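Local coordinates for protein putative nucleotide-diphospho-sugar transferase (Desulfovibrio desulfuricans subsp. desulfuricans, PDB 3CGX) that probably transfers a sugar from a nucleotide-diphospho-sugar donor, though its donor and acceptor have not been established, at residues A[12-17]-A[70-75]; A[18-23]-A[110-115]. One frame throughout, in Å; residues are numbered along the deposited sequence.

In the fold
Both contacts involve the loop that follows strand 5-11. Its first half, 12-17, meets the end of helix 65-73 in interaction 1; its second half, 18-23, runs into helix 21-27 and reaches the loop after strand 105-109 in interaction 2. Their centres are about 14 Å apart, bridged by Lys-12 NZ, 2.8 Å from Lys-18 O (a probable hydrogen bond), and by Tyr-13 O, 3.5 Å from Val-19 CG1. Imidazole, probably from the crystallisation liquor, lies near both contacts, about 4 Å from the side chain of Lys-12 and about 3 Å from that of Asp-112, consistent with a pocket along this loop; the Trp-72 end of interaction 1 belongs to helix 65-73.

Interaction 1 (A[12-17]-A[70-75]); sequences KYPEPG and KAWLGP
Pro-14 lays its ring over one face of the Trp-72 indole. Its CG stands 3.9 Å from the centroid of the six-membered ring, only 18° off the ring normal, a clear CH-pi contact, and Pro-14 CD comes closer still, 3.3 Å from Trp-72 CZ3. On the opposite face of the indole sits Leu-73 CG, so the ring is held between the proline and its own neighbour in sequence. With CG anti to the backbone N (chi1 171°), Trp-72 extends from the last turn of helix 65-73 toward the 12-17 loop. Pro-14 is the centre of an inverse gamma turn, in which Glu-15 N bonds to Tyr-13 O at 2.9 Å.

That is the tight half, with Pro-14 itself buried. The Tyr-13 side is looser and partly exposed: the phenol passes alongside the indole and touches it through CE1, 3.9 Å from Trp-72 CE3. The ring centroids are 5.5 Å apart and the planes stand at 76°, in an oblique meeting. Pro-14 CD lies over the rim of one face of the phenol.

The polar ends look to helix 29-47: Trp-72 NE1 bonds to Gln-41 OE1 and Tyr-13 OH to Arg-37 NH2, while Arg-37 also makes a cation-pi contact with Trp-72. The direct join between loop and helix is therefore apolar, with its orientation probably set by these polar bonds to a third element.

Interaction 2 (A[18-23]-A[110-115]); sequences KVKTRL and GSDIPD
Lys-20 and Asp-112 are the closest backbone points here, yet their CA atoms remain 9.6 Å apart, so the contact is made by long side-chain reach between the start of helix 21-27 and the loop leaving strand 105-109. Lys-20 occupies the N-cap position of helix 21-27 with left-handed backbone angles (phi 49°, psi 46°).

Just 77 Å² is buried, essentially by one ion pair. The lysine chain bends at chi2 (-55°) and then runs extended, crossing the gap to bring its ammonium to the carboxylate. Lys-20 NZ lies 2.5 Å from Asp-112 OD1 in a very short salt bridge; because OD1 also sits too close to another atom of the model, that length is doubtful. The approach is one-sided, since Asp-112 OD2 is 4.0 Å from Lys-20 NZ. The ammonium has a second acceptor in Val-192 O, and the backbone of Asp-112 is also hydrogen-bonded to Val-192, so the 192 region ties both partners together. The lysine side chain also touches Tyr-36 of helix 29-47, whose OH is hydrogen-bonded to Ser-111 OG.

An imidazole lies about 3 Å from the Asp-112 side chain. The sheet order 78-81, 53-58, 5-11, 105-109, 143-149, 133-137, 183-185, with strand 143-149 antiparallel to its neighbours, is that of the GT-A fold. In such enzymes an aspartate-bearing loop (the DXD motif in many relatives) after the strand equivalent to 105-109 commonly helps bind metal and sugar nucleotide; the Gly-110 to Asp-112 loop probably stands there, facing the loop after strand 5-11, as in a GT-A nucleotide-sugar pocket.

Interaction 1 (A[12-17]-A[70-75])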
loop_
_atom_site.group_PDB
_atom_site.type_symbol
_atom_site.label_atom_id
_atom_site.label_comp_id
_atom_site.label_asym_id
_atom_site.label_seq_id
_atom_site.Cartn_x
_atom_site.Cartn_y
_atom_site.Cartn_z
ATOM N N LYS A 12 0.750 -5.291 -7.357
ATOM C CA LYS A 12 1.204 -6.333 -8.290
ATOM C C LYS A 12 -0.022 -7.005 -8.955
ATOM O O LYS A 12 -1.079 -7.170 -8.328
ATOM C CB LYS A 12 2.049 -7.379 -7.576
ATOM C CG LYS A 12 2.670 -8.421 -8.469
ATOM C CD LYS A 12 3.717 -9.258 -7.782
ATOM C CE LYS A 12 4.286 -10.331 -8.745
ATOM N NZ LYS A 12 5.242 -11.155 -7.999
ATOM N N TYR A 13 0.123 -7.372 -10.232
ATOM C CA TYR A 13 -0.975 -8.050 -10.926
ATOM C C TYR A 13 -1.247 -9.348 -10.141
ATOM O O TYR A 13 -0.327 -10.096 -9.847
ATOM C CB TYR A 13 -0.713 -8.331 -12.414
ATOM C CG TYR A 13 -2.006 -8.720 -13.047
ATOM C CD1 TYR A 13 -2.891 -7.743 -13.502
ATOM C CD2 TYR A 13 -2.399 -10.068 -13.118
ATOM C CE1 TYR A 13 -4.156 -8.083 -14.028
ATOM C CE2 TYR A 13 -3.657 -10.424 -13.640
ATOM C CZ TYR A 13 -4.536 -9.414 -14.071
ATOM O OH TYR A 13 -5.787 -9.715 -14.572
ATOM N N PRO A 14 -2.521 -9.592 -9.754
ATOM C CA PRO A 14 -2.900 -10.731 -8.877
ATOM C C PRO A 14 -2.982 -12.092 -9.577
ATOM O O PRO A 14 -4.051 -12.722 -9.633
ATOM C CB PRO A 14 -4.243 -10.301 -8.328
ATOM C CG PRO A 14 -4.837 -9.499 -9.500
ATOM C CD PRO A 14 -3.688 -8.756 -10.096
ATOM N N GLU A 15 -1.844 -12.531 -10.092
ATOM C CA GLU A 15 -1.750 -13.833 -10.755
ATOM C C GLU A 15 -1.497 -14.945 -9.749
ATOM O O GLU A 15 -0.571 -14.820 -8.934
ATOM C CB GLU A 15 -0.589 -13.835 -11.724
ATOM C CG GLU A 15 -0.546 -15.068 -12.553
ATOM C CD GLU A 15 0.614 -15.043 -13.533
ATOM O OE1 GLU A 15 1.189 -13.950 -13.774
ATOM O OE2 GLU A 15 0.954 -16.128 -14.039
ATOM N N PRO A 16 -2.293 -16.037 -9.801
ATOM C CA PRO A 16 -2.037 -17.124 -8.840
ATOM C C PRO A 16 -0.596 -17.607 -8.880
ATOM O O PRO A 16 0.017 -17.784 -9.962
ATOM C CB PRO A 16 -3.066 -18.211 -9.241
ATOM C CG PRO A 16 -4.143 -17.437 -9.873
ATOM C CD PRO A 16 -3.481 -16.323 -10.617
ATOM N N GLY A 17 -0.035 -17.751 -7.692
ATOM C CA GLY A 17 1.335 -18.190 -7.525
ATOM C C GLY A 17 2.350 -17.063 -7.539
ATOM O O GLY A 17 3.498 -17.262 -7.208
ATOM N N LYS A 70 -5.525 -2.338 -17.419
ATOM C CA LYS A 70 -6.688 -1.571 -17.912
ATOM C C LYS A 70 -7.942 -2.453 -17.885
ATOM O O LYS A 70 -9.032 -2.018 -17.474
ATOM C CB LYS A 70 -6.440 -0.963 -19.321
ATOM C CG LYS A 70 -5.224 -0.068 -19.344
ATOM C CD LYS A 70 -5.068 0.905 -20.508
ATOM C CE LYS A 70 -5.794 0.583 -21.774
ATOM N NZ LYS A 70 -5.121 1.332 -22.933
ATOM N N ALA A 71 -7.800 -3.699 -18.322
ATOM C CA ALA A 71 -8.938 -4.617 -18.371
ATOM C C ALA A 71 -9.449 -4.961 -16.978
ATOM O O ALA A 71 -10.618 -5.266 -16.790
ATOM C CB ALA A 71 -8.594 -5.896 -19.178
ATOM N N TRP A 72 -8.564 -4.898 -16.004
ATOM C CA TRP A 72 -8.913 -5.267 -14.621
ATOM C C TRP A 72 -9.530 -4.088 -13.848
ATOM O O TRP A 72 -10.684 -4.153 -13.421
ATOM C CB TRP A 72 -7.687 -5.809 -13.877
ATOM C CG TRP A 72 -7.891 -6.009 -12.380
ATOM C CD1 TRP A 72 -9.053 -6.308 -11.749
ATOM C CD2 TRP A 72 -6.893 -5.933 -11.365
ATOM N NE1 TRP A 72 -8.859 -6.408 -10.389
ATOM C CE2 TRP A 72 -7.538 -6.187 -10.123
ATOM C CE3 TRP A 72 -5.528 -5.653 -11.374
ATOM C CZ2 TRP A 72 -6.861 -6.182 -8.921
ATOM C CZ3 TRP A 72 -4.844 -5.634 -10.176
ATOM C CH2 TRP A 72 -5.510 -5.897 -8.961
ATOM N N LEU A 73 -8.745 -3.027 -13.711
ATOM C CA LEU A 73 -9.129 -1.824 -12.931
ATOM C C LEU A 73 -9.758 -0.688 -13.751
ATOM O O LEU A 73 -10.365 0.203 -13.192
ATOM C CB LEU A 73 -7.927 -1.325 -12.122
ATOM C CG LEU A 73 -7.391 -2.375 -11.151
ATOM C CD1 LEU A 73 -6.085 -1.943 -10.525
ATOM C CD2 LEU A 73 -8.442 -2.650 -10.045
ATOM N N GLY A 74 -9.691 -0.758 -15.068
ATOM C CA GLY A 74 -10.352 0.232 -15.916
ATOM C C GLY A 74 -9.393 1.081 -16.701
ATOM O O GLY A 74 -8.313 1.420 -16.209
ATOM N N PRO A 75 -9.808 1.472 -17.899
ATOM C CA PRO A 75 -8.922 2.213 -18.774
ATOM C C PRO A 75 -8.755 3.691 -18.408
ATOM O O PRO A 75 -7.928 4.366 -19.006
ATOM C CB PRO A 75 -9.603 2.074 -20.142
ATOM C CG PRO A 75 -11.092 2.017 -19.785
ATOM C CD PRO A 75 -11.148 1.279 -18.490
#

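Interaction 2 (A[18-23]-A[110-115])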
loop_
_atom_site.group_PDB
_atom_site.type_symbol
_atom_site.label_atom_id
_atom_site.label_comp_id
_atom_site.label_asym_id
_atom_site.label_seq_id
_atom_site.Cartn_x
_atom_site.Cartn_y
_atom_site.Cartn_z
ATOM N N LYS A 18 1.926 -15.863 -7.916
ATOM C CA LYS A 18 2.834 -14.718 -7.977
ATOM C C LYS A 18 2.568 -13.710 -6.879
ATOM O O LYS A 18 3.336 -12.756 -6.717
ATOM C CB LYS A 18 2.695 -14.038 -9.342
ATOM C CG LYS A 18 3.066 -14.934 -10.546
ATOM C CD LYS A 18 3.616 -14.077 -11.693
ATOM N N VAL A 19 1.460 -13.881 -6.148
ATOM C CA VAL A 19 1.122 -12.984 -5.054
ATOM C C VAL A 19 0.627 -13.802 -3.834
ATOM O O VAL A 19 0.087 -14.894 -3.978
ATOM C CB VAL A 19 0.024 -11.924 -5.429
ATOM C CG1 VAL A 19 0.519 -10.966 -6.539
ATOM C CG2 VAL A 19 -1.354 -12.629 -5.785
ATOM N N LYS A 20 0.888 -13.289 -2.651
ATOM C CA LYS A 20 0.361 -13.884 -1.409
ATOM C C LYS A 20 0.599 -15.379 -1.325
ATOM O O LYS A 20 -0.286 -16.172 -0.974
ATOM C CB LYS A 20 -1.134 -13.547 -1.246
ATOM C CG LYS A 20 -1.419 -12.019 -1.102
ATOM C CD LYS A 20 -0.597 -11.381 0.068
ATOM C CE LYS A 20 -0.966 -9.979 0.417
ATOM N NZ LYS A 20 0.047 -9.358 1.350
ATOM N N THR A 21 1.817 -15.786 -1.643
ATOM C CA THR A 21 2.122 -17.211 -1.632
ATOM C C THR A 21 2.137 -17.838 -0.232
ATOM O O THR A 21 1.807 -19.012 -0.061
ATOM C CB THR A 21 3.440 -17.507 -2.373
ATOM O OG1 THR A 21 4.490 -16.770 -1.750
ATOM C CG2 THR A 21 3.277 -17.181 -3.878
ATOM N N ARG A 22 2.506 -17.069 0.770
ATOM C CA ARG A 22 2.461 -17.566 2.140
ATOM C C ARG A 22 0.986 -17.850 2.613
ATOM O O ARG A 22 0.695 -18.877 3.262
ATOM C CB ARG A 22 3.123 -16.564 3.068
ATOM C CG ARG A 22 2.925 -16.889 4.498
ATOM C CD ARG A 22 3.955 -17.785 5.011
ATOM N NE ARG A 22 3.842 -18.012 6.447
ATOM C CZ ARG A 22 4.324 -17.197 7.376
ATOM N NH1 ARG A 22 4.929 -16.052 7.043
ATOM N NH2 ARG A 22 4.173 -17.507 8.647
ATOM N N LEU A 23 0.077 -16.942 2.267
ATOM C CA LEU A 23 -1.352 -17.151 2.490
ATOM C C LEU A 23 -1.818 -18.359 1.641
ATOM O O LEU A 23 -2.544 -19.238 2.116
ATOM C CB LEU A 23 -2.118 -15.852 2.185
ATOM C CG LEU A 23 -3.631 -15.892 2.171
ATOM C CD1 LEU A 23 -4.167 -16.290 3.583
ATOM C CD2 LEU A 23 -4.171 -14.566 1.764
ATOM N N GLY A 110 1.202 0.992 0.108
ATOM C CA GLY A 110 1.071 -0.356 -0.408
ATOM C C GLY A 110 -0.372 -0.842 -0.477
ATOM O O GLY A 110 -1.324 -0.125 -0.148
ATOM N N SER A 111 -0.522 -2.092 -0.880
ATOM C CA SER A 111 -1.842 -2.614 -1.167
ATOM C C SER A 111 -2.215 -3.839 -0.330
ATOM O O SER A 111 -3.085 -4.625 -0.732
ATOM C CB SER A 111 -1.915 -2.991 -2.665
ATOM O OG SER A 111 -0.760 -3.651 -3.095
ATOM N N ASP A 112 -1.578 -3.960 0.826
ATOM C CA ASP A 112 -1.774 -5.112 1.743
ATOM C C ASP A 112 -2.573 -4.751 2.992
ATOM O O ASP A 112 -2.594 -5.524 3.939
ATOM C CB ASP A 112 -0.389 -5.653 2.210
ATOM C CG ASP A 112 0.427 -6.181 1.063
ATOM O OD1 ASP A 112 -0.057 -7.081 0.328
ATOM O OD2 ASP A 112 1.506 -5.619 0.826
ATOM N N ILE A 113 -3.256 -3.599 2.943
ATOM C CA ILE A 113 -4.015 -3.056 4.060
ATOM C C ILE A 113 -5.427 -2.676 3.654
ATOM O O ILE A 113 -5.830 -1.475 3.758
ATOM C CB ILE A 113 -3.241 -1.825 4.720
ATOM C CG1 ILE A 113 -2.811 -0.784 3.683
ATOM C CG2 ILE A 113 -2.029 -2.306 5.573
ATOM C CD1 ILE A 113 -2.402 0.520 4.297
ATOM N N PRO A 114 -6.225 -3.692 3.265
ATOM C CA PRO A 114 -7.490 -3.425 2.593
ATOM C C PRO A 114 -8.507 -2.687 3.414
ATOM O O PRO A 114 -9.386 -2.059 2.871
ATOM C CB PRO A 114 -7.976 -4.819 2.228
ATOM C CG PRO A 114 -7.349 -5.713 3.223
ATOM C CD PRO A 114 -6.007 -5.154 3.424
ATOM N N ASP A 115 -8.402 -2.765 4.725
ATOM C CA ASP A 115 -9.372 -2.096 5.595
ATOM C C ASP A 115 -8.928 -0.699 6.044
ATOM O O ASP A 115 -9.496 -0.129 6.980
ATOM C CB ASP A 115 -9.702 -2.912 6.860
ATOM C CG ASP A 115 -8.488 -3.170 7.766
ATOM O OD1 ASP A 115 -7.305 -3.161 7.336
ATOM O OD2 ASP A 115 -8.728 -3.435 8.970
#